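Local coordinates for UPF0098 protein CT_736 (Chlamydia trachomatis, PDB 3N08) that is of unknown function but, as a homologue of phosphatidylethanolamine-binding proteins and of Raf kinase inhibitor protein, may bind phospholipid headgroups or related phosphate-bearing ligands, at residues Lys20-Phe34 with Leu71-Gln83. Residues are numbered along the deposited sequence; the frame is centred on the assembly and turned at random.
Sequences KYSCQGVGISPPLSF and LSPVVSNLAEGAQ
L32 and L78 pair as antiparallel, hydrogen-bonded partners. L32 N donates a hydrogen bond to L78 O at 2.9 Å, and L78 N donates one to L32 O at 2.8 Å. F34 N reaches S76 O at 2.8 Å, an almost straight bond with an N-H...O angle of 174°. S33 and N77 form the non-hydrogen-bonded pair between these links. S76 O also receives a C-H...O contact from S33 CA and lies at the edge of the F34 ring, in its plane.

Past the strands the backbones stay joined, as G81 N donates to S29 O at 2.9 Å. G81 N also makes a weak hydrogen bond to S29 OG. S29 OG sits between its own backbone N and carbonyl carbon (chi1 66°), facing two waters. It donates to one and accepts from the other. The first water donates to P30 O and A79 O; the second donates to A82 O. These waters thus serve carbonyls of the type II turn A79-A82.

The same turn presents E80. Its carboxylate accepts from Y21 OH through OE1 at 2.8 Å, nearly along the C-O axis, with ring and carboxylate planes 69° apart. K20 crosses E80 at about a right angle. Its NZ makes a long salt bridge to E80 OE2, 3.8 Å away. P30 CA and K20 CB cover opposite faces of the Y21 ring.

The F34 ring packs on L78, CE1 to L78 CD1 at 4.1 Å. F34 CD1 touches V75 CG1 and F34 CZ touches L71 CD1. L32 and F34 also pack on strands 43-50 and 108-117. Strand 32-35 is the middle of a small antiparallel sheet, between 5-7 and 77-78, packed on the large sheet in the two-sheet beta fold of the PEBP family.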
ATOM      1  N   LYS B  20      -6.882  20.287 -11.315  1.00 11.57           N
ATOM      2  CA  LYS B  20      -8.255  20.391 -10.834  1.00 12.96           C
ATOM      3  C   LYS B  20      -8.347  20.420  -9.288  1.00 12.86           C
ATOM      4  O   LYS B  20      -9.269  21.000  -8.716  1.00 12.58           O
ATOM      5  CB  LYS B  20      -8.998  19.158 -11.373  1.00 25.25           C
ATOM      6  CG  LYS B  20     -10.460  19.016 -11.037  1.00 38.29           C
ATOM      7  CD  LYS B  20     -10.945  17.670 -11.582  1.00 46.57           C
ATOM      8  CE  LYS B  20     -12.456  17.526 -11.562  1.00 53.56           C
ATOM      9  NZ  LYS B  20     -13.101  18.225 -12.700  1.00 67.55           N
ATOM     10  N   TYR B  21      -7.414  19.759  -8.613  1.00  9.54           N
ATOM     11  CA  TYR B  21      -7.471  19.617  -7.148  1.00  9.46           C
ATOM     12  C   TYR B  21      -6.636  20.680  -6.442  1.00 11.19           C
ATOM     13  O   TYR B  21      -6.578  20.706  -5.206  1.00 10.34           O
ATOM     14  CB  TYR B  21      -7.014  18.211  -6.743  1.00  9.75           C
ATOM     15  CG  TYR B  21      -7.739  17.168  -7.554  1.00  9.14           C
ATOM     16  CD1 TYR B  21      -9.117  17.032  -7.497  1.00 10.75           C
ATOM     17  CD2 TYR B  21      -7.043  16.357  -8.436  1.00 10.58           C
ATOM     18  CE1 TYR B  21      -9.784  16.096  -8.292  1.00 12.40           C
ATOM     19  CE2 TYR B  21      -7.686  15.444  -9.231  1.00 11.03           C
ATOM     20  CZ  TYR B  21      -9.058  15.299  -9.143  1.00 12.55           C
ATOM     21  OH  TYR B  21      -9.710  14.363  -9.923  1.00 14.90           O
ATOM     22  N   SER B  22      -6.034  21.587  -7.219  1.00  9.63           N
ATOM     23  CA  SER B  22      -5.226  22.664  -6.692  1.00  9.55           C
ATOM     24  C   SER B  22      -5.972  23.999  -6.751  1.00 10.18           C
ATOM     25  O   SER B  22      -7.042  24.089  -7.318  1.00 10.42           O
ATOM     26  CB  SER B  22      -3.930  22.801  -7.511  1.00 10.37           C
ATOM     27  OG  SER B  22      -4.168  23.472  -8.743  1.00 11.75           O
ATOM     28  N   CYS B  23      -5.352  25.048  -6.233  1.00 11.23           N
ATOM     29  CA  CYS B  23      -5.928  26.362  -6.324  1.00 10.59           C
ATOM     30  C   CYS B  23      -5.966  26.862  -7.759  1.00 12.71           C
ATOM     31  O   CYS B  23      -6.660  27.839  -8.013  1.00 13.49           O
ATOM     32  CB  CYS B  23      -5.105  27.328  -5.487  1.00 11.99           C
ATOM     33  SG  CYS B  23      -3.472  27.645  -6.172  1.00 13.36           S
ATOM     34  N   GLN B  24      -5.214  26.256  -8.675  1.00 11.45           N
ATOM     35  CA  GLN B  24      -5.250  26.660 -10.089  1.00 12.30           C
ATOM     36  C   GLN B  24      -6.422  26.084 -10.862  1.00 15.51           C
ATOM     37  O   GLN B  24      -6.667  26.497 -12.001  1.00 15.99           O
ATOM     38  CB  GLN B  24      -3.969  26.275 -10.808  1.00 12.98           C
ATOM     39  CG  GLN B  24      -2.756  26.967 -10.279  1.00 13.13           C
ATOM     40  CD  GLN B  24      -1.530  26.766 -11.167  1.00 14.10           C
ATOM     41  OE1 GLN B  24      -1.032  25.644 -11.324  1.00 12.74           O
ATOM     42  NE2 GLN B  24      -1.038  27.848 -11.750  1.00 13.06           N
ATOM     43  N   GLY B  25      -7.142  25.142 -10.267  1.00 14.23           N
ATOM     44  CA  GLY B  25      -8.344  24.596 -10.869  1.00 15.21           C
ATOM     45  C   GLY B  25      -9.498  24.891  -9.940  1.00 16.60           C
ATOM     46  O   GLY B  25      -9.476  25.855  -9.180  1.00 15.54           O
ATOM     47  N   VAL B  26     -10.502  24.032  -9.973  1.00 14.87           N
ATOM     48  CA  VAL B  26     -11.651  24.222  -9.098  1.00 13.11           C
ATOM     49  C   VAL B  26     -11.309  24.019  -7.595  1.00 15.76           C
ATOM     50  O   VAL B  26     -11.993  24.530  -6.710  1.00 16.63           O
ATOM     51  CB  VAL B  26     -12.856  23.337  -9.550  1.00 15.73           C
ATOM     52  CG1 VAL B  26     -13.425  23.864 -10.881  1.00 20.08           C
ATOM     53  CG2 VAL B  26     -12.473  21.865  -9.671  1.00 17.20           C
ATOM     54  N   GLY B  27     -10.237  23.294  -7.316  1.00 11.65           N
ATOM     55  CA  GLY B  27      -9.743  23.150  -5.962  1.00 13.41           C
ATOM     56  C   GLY B  27     -10.538  22.193  -5.100  1.00 13.76           C
ATOM     57  O   GLY B  27     -10.582  22.331  -3.882  1.00 13.28           O
ATOM     58  N   ILE B  28     -11.166  21.209  -5.717  1.00 11.17           N
ATOM     59  CA  ILE B  28     -11.919  20.225  -4.951  1.00 11.74           C
ATOM     60  C   ILE B  28     -11.009  19.109  -4.451  1.00  8.71           C
ATOM     61  O   ILE B  28      -9.887  18.911  -4.938  1.00  9.44           O
ATOM     62  CB  ILE B  28     -13.104  19.644  -5.767  1.00 12.44           C
ATOM     63  CG1 ILE B  28     -12.576  18.815  -6.936  1.00 12.86           C
ATOM     64  CG2 ILE B  28     -14.035  20.774  -6.264  1.00 13.32           C
ATOM     65  CD1 ILE B  28     -13.669  18.165  -7.790  1.00 15.80           C
ATOM     66  N   SER B  29     -11.484  18.378  -3.451  1.00  9.39           N
ATOM     67  CA  SER B  29     -10.710  17.292  -2.873  1.00  9.17           C
ATOM     68  C   SER B  29     -10.501  16.182  -3.909  1.00  9.42           C
ATOM     69  O   SER B  29     -11.395  15.902  -4.711  1.00  9.85           O
ATOM     70  CB  SER B  29     -11.397  16.777  -1.599  1.00  8.67           C
ATOM     71  OG  SER B  29     -12.644  16.164  -1.908  1.00 10.24           O
ATOM     72  N   PRO B  30      -9.306  15.582  -3.938  1.00  8.90           N
ATOM     73  CA  PRO B  30      -9.012  14.540  -4.925  1.00 10.25           C
ATOM     74  C   PRO B  30      -9.686  13.224  -4.565  1.00  8.26           C
ATOM     75  O   PRO B  30      -9.978  12.978  -3.382  1.00  9.29           O
ATOM     76  CB  PRO B  30      -7.491  14.383  -4.813  1.00 10.18           C
ATOM     77  CG  PRO B  30      -7.208  14.739  -3.348  1.00 11.19           C
ATOM     78  CD  PRO B  30      -8.175  15.845  -3.032  1.00  9.43           C
ATOM     79  N   PRO B  31      -9.922  12.377  -5.577  1.00  8.44           N
ATOM     80  CA  PRO B  31     -10.454  11.043  -5.298  1.00  8.24           C
ATOM     81  C   PRO B  31      -9.433  10.198  -4.550  1.00  8.12           C
ATOM     82  O   PRO B  31      -8.237  10.261  -4.815  1.00  8.50           O
ATOM     83  CB  PRO B  31     -10.723  10.477  -6.690  1.00 11.64           C
ATOM     84  CG  PRO B  31      -9.712  11.148  -7.553  1.00 13.30           C
ATOM     85  CD  PRO B  31      -9.524  12.539  -6.980  1.00 10.50           C
ATOM     86  N   LEU B  32      -9.896   9.449  -3.565  1.00  8.82           N
ATOM     87  CA  LEU B  32      -9.036   8.546  -2.815  1.00  7.85           C
ATOM     88  C   LEU B  32      -9.736   7.234  -2.602  1.00  9.55           C
ATOM     89  O   LEU B  32     -10.957   7.193  -2.457  1.00 10.71           O
ATOM     90  CB  LEU B  32      -8.735   9.140  -1.447  1.00  9.01           C
ATOM     91  CG  LEU B  32      -7.961  10.462  -1.464  1.00  9.20           C
ATOM     92  CD1 LEU B  32      -7.972  11.086  -0.068  1.00 10.48           C
ATOM     93  CD2 LEU B  32      -6.521  10.215  -1.907  1.00  9.27           C
ATOM     94  N   SER B  33      -8.963   6.156  -2.573  1.00  9.35           N
ATOM     95  CA  SER B  33      -9.471   4.800  -2.347  1.00 10.12           C
ATOM     96  C   SER B  33      -8.744   4.142  -1.204  1.00  9.96           C
ATOM     97  O   SER B  33      -7.506   4.179  -1.121  1.00  9.28           O
ATOM     98  CB  SER B  33      -9.264   3.923  -3.575  1.00 11.52           C
ATOM     99  OG  SER B  33     -10.044   4.394  -4.663  1.00 18.53           O
ATOM    100  N   PHE B  34      -9.507   3.532  -0.319  1.00  9.93           N
ATOM    101  CA  PHE B  34      -8.989   2.766   0.793  1.00 11.82           C
ATOM    102  C   PHE B  34      -9.246   1.300   0.474  1.00 12.64           C
ATOM    103  O   PHE B  34     -10.355   0.937   0.049  1.00 15.39           O
ATOM    104  CB  PHE B  34      -9.729   3.126   2.083  1.00 12.84           C
ATOM    105  CG  PHE B  34      -9.621   4.576   2.469  1.00 13.45           C
ATOM    106  CD1 PHE B  34     -10.430   5.534   1.871  1.00 14.53           C
ATOM    107  CD2 PHE B  34      -8.713   4.992   3.427  1.00 12.70           C
ATOM    108  CE1 PHE B  34     -10.330   6.880   2.234  1.00 18.27           C
ATOM    109  CE2 PHE B  34      -8.631   6.319   3.805  1.00 16.50           C
ATOM    110  CZ  PHE B  34      -9.427   7.264   3.202  1.00 17.32           C
ATOM    111  N   LEU B  71     -14.296   7.975   9.642  1.00  8.32           N
ATOM    112  CA  LEU B  71     -14.765   7.390   8.400  1.00  9.33           C
ATOM    113  C   LEU B  71     -15.140   5.938   8.608  1.00 11.01           C
ATOM    114  O   LEU B  71     -14.504   5.236   9.396  1.00 10.89           O
ATOM    115  CB  LEU B  71     -13.659   7.423   7.374  1.00 12.15           C
ATOM    116  CG  LEU B  71     -13.460   8.718   6.636  1.00 11.93           C
ATOM    117  CD1 LEU B  71     -12.059   8.725   6.046  1.00 13.81           C
ATOM    118  CD2 LEU B  71     -14.530   8.910   5.545  1.00 13.40           C
ATOM    119  N   SER B  72     -16.159   5.481   7.886  1.00 10.64           N
ATOM    120  CA  SER B  72     -16.472   4.054   7.873  1.00 11.32           C
ATOM    121  C   SER B  72     -15.290   3.234   7.361  1.00  9.82           C
ATOM    122  O   SER B  72     -14.677   3.585   6.377  1.00 10.19           O
ATOM    123  CB  SER B  72     -17.666   3.785   6.975  1.00 10.62           C
ATOM    124  OG  SER B  72     -17.825   2.396   6.827  1.00 10.96           O
ATOM    125  N   PRO B  73     -15.007   2.105   8.012  1.00  9.73           N
ATOM    126  CA  PRO B  73     -13.897   1.278   7.541  1.00 10.65           C
ATOM    127  C   PRO B  73     -14.216   0.579   6.235  1.00 11.93           C
ATOM    128  O   PRO B  73     -13.272   0.026   5.641  1.00 12.35           O
ATOM    129  CB  PRO B  73     -13.700   0.274   8.676  1.00 18.15           C
ATOM    130  CG  PRO B  73     -14.999   0.268   9.412  1.00 15.67           C
ATOM    131  CD  PRO B  73     -15.541   1.646   9.299  1.00 13.05           C
ATOM    132  N   VAL B  74     -15.474   0.601   5.785  1.00 11.59           N
ATOM    133  CA  VAL B  74     -15.813   0.086   4.456  1.00 10.27           C
ATOM    134  C   VAL B  74     -16.099   1.191   3.448  1.00 10.97           C
ATOM    135  O   VAL B  74     -16.690   0.941   2.404  1.00 14.14           O
ATOM    136  CB  VAL B  74     -16.987  -0.944   4.526  1.00 12.30           C
ATOM    137  CG1 VAL B  74     -16.610  -2.104   5.448  1.00 14.28           C
ATOM    138  CG2 VAL B  74     -18.294  -0.308   4.992  1.00 13.39           C
ATOM    139  N   VAL B  75     -15.669   2.417   3.737  1.00 10.23           N
ATOM    140  CA  VAL B  75     -16.021   3.544   2.877  1.00 13.61           C
ATOM    141  C   VAL B  75     -15.562   3.335   1.429  1.00 15.28           C
ATOM    142  O   VAL B  75     -16.196   3.797   0.484  1.00 16.47           O
ATOM    143  CB  VAL B  75     -15.486   4.877   3.447  1.00 12.98           C
ATOM    144  CG1 VAL B  75     -13.980   4.956   3.356  1.00 15.99           C
ATOM    145  CG2 VAL B  75     -16.134   6.069   2.725  1.00 19.40           C
ATOM    146  N   SER B  76     -14.477   2.600   1.270  0.59  9.42           N
ATOM    147  CA  SER B  76     -13.904   2.270  -0.051  0.59 14.44           C
ATOM    148  C   SER B  76     -13.402   3.501  -0.814  0.59 12.35           C
ATOM    149  O   SER B  76     -12.225   3.824  -0.755  0.59 18.26           O
ATOM    150  CB  SER B  76     -14.900   1.470  -0.891  0.59 17.78           C
ATOM    151  OG  SER B  76     -14.239   0.781  -1.935  0.59 17.71           O
ATOM    152  N   ASN B  77     -14.271   4.207  -1.523  0.59 15.84           N
ATOM    153  CA  ASN B  77     -13.828   5.401  -2.239  0.59 14.59           C
ATOM    154  C   ASN B  77     -14.374   6.695  -1.627  0.59 14.11           C
ATOM    155  O   ASN B  77     -15.470   6.723  -1.050  0.59 14.11           O
ATOM    156  CB  ASN B  77     -14.210   5.274  -3.722  0.59 18.57           C
ATOM    157  CG  ASN B  77     -13.822   6.499  -4.548  0.59 32.48           C
ATOM    158  OD1 ASN B  77     -12.637   6.781  -4.771  0.59 31.75           O
ATOM    159  ND2 ASN B  77     -14.829   7.216  -5.029  0.59 29.00           N
ATOM    160  N   LEU B  78     -13.570   7.748  -1.704  1.00 12.29           N
ATOM    161  CA  LEU B  78     -14.071   9.105  -1.634  1.00 13.54           C
ATOM    162  C   LEU B  78     -13.928   9.691  -3.033  1.00 12.10           C
ATOM    163  O   LEU B  78     -12.814   9.836  -3.541  1.00 12.23           O
ATOM    164  CB  LEU B  78     -13.270   9.944  -0.645  1.00 14.02           C
ATOM    165  CG  LEU B  78     -13.295   9.473   0.813  1.00 13.72           C
ATOM    166  CD1 LEU B  78     -12.374  10.335   1.655  1.00 15.50           C
ATOM    167  CD2 LEU B  78     -14.725   9.503   1.374  1.00 18.17           C
ATOM    168  N   ALA B  79     -15.051  10.019  -3.656  1.00 12.37           N
ATOM    169  CA  ALA B  79     -15.010  10.601  -4.980  1.00 12.20           C
ATOM    170  C   ALA B  79     -14.530  12.047  -4.886  1.00 11.91           C
ATOM    171  O   ALA B  79     -14.520  12.647  -3.802  1.00 11.60           O
ATOM    172  CB  ALA B  79     -16.383  10.543  -5.624  1.00 13.64           C
ATOM    173  N   GLU B  80     -14.111  12.605  -6.005  1.00 12.02           N
ATOM    174  CA  GLU B  80     -13.585  13.963  -5.998  1.00 11.78           C
ATOM    175  C   GLU B  80     -14.677  14.906  -5.502  1.00 11.43           C
ATOM    176  O   GLU B  80     -15.838  14.785  -5.881  1.00 11.63           O
ATOM    177  CB  GLU B  80     -13.090  14.374  -7.391  1.00 13.54           C
ATOM    178  CG  GLU B  80     -14.170  14.435  -8.452  1.00 15.39           C
ATOM    179  CD  GLU B  80     -13.648  14.870  -9.816  1.00 22.23           C
ATOM    180  OE1 GLU B  80     -12.435  14.739 -10.077  1.00 21.46           O
ATOM    181  OE2 GLU B  80     -14.474  15.347 -10.627  1.00 31.55           O
ATOM    182  N   GLY B  81     -14.306  15.802  -4.592  1.00 11.95           N
ATOM    183  CA  GLY B  81     -15.243  16.783  -4.065  1.00 13.41           C
ATOM    184  C   GLY B  81     -16.461  16.184  -3.376  1.00 15.06           C
ATOM    185  O   GLY B  81     -17.455  16.862  -3.158  1.00 16.03           O
ATOM    186  N   ALA B  82     -16.379  14.932  -2.977  1.00 18.40           N
ATOM    187  CA  ALA B  82     -17.580  14.267  -2.499  1.00 24.39           C
ATOM    188  C   ALA B  82     -17.967  14.694  -1.090  1.00 13.08           C
ATOM    189  O   ALA B  82     -17.181  15.223  -0.308  1.00 11.76           O
ATOM    190  CB  ALA B  82     -17.419  12.751  -2.569  1.00 33.47           C
ATOM    191  N   GLN B  83     -19.229  14.442  -0.775  1.00 15.10           N
ATOM    192  CA  GLN B  83     -19.683  14.620   0.588  1.00 13.07           C
ATOM    193  C   GLN B  83     -18.955  13.640   1.471  1.00 14.72           C
ATOM    194  O   GLN B  83     -18.715  12.487   1.108  1.00 14.19           O
ATOM    195  CB  GLN B  83     -21.184  14.407   0.755  1.00 15.50           C
ATOM    196  CG  GLN B  83     -21.605  14.680   2.208  1.00 18.95           C
ATOM    197  CD  GLN B  83     -23.099  14.654   2.428  1.00 24.29           C
ATOM    198  OE1 GLN B  83     -23.889  14.604   1.481  1.00 23.35           O
ATOM    199  NE2 GLN B  83     -23.500  14.702   3.697  1.00 29.61           N
TER
HETATM  200  O   HOH W   1     -12.346  13.500  -2.118  1.00 10.13           O
HETATM  201  O   HOH W   2     -14.577  16.439   0.064  1.00 15.51           O
HETATM  202  O   HOH W   3     -11.343   0.831  -2.792  1.00 28.37           O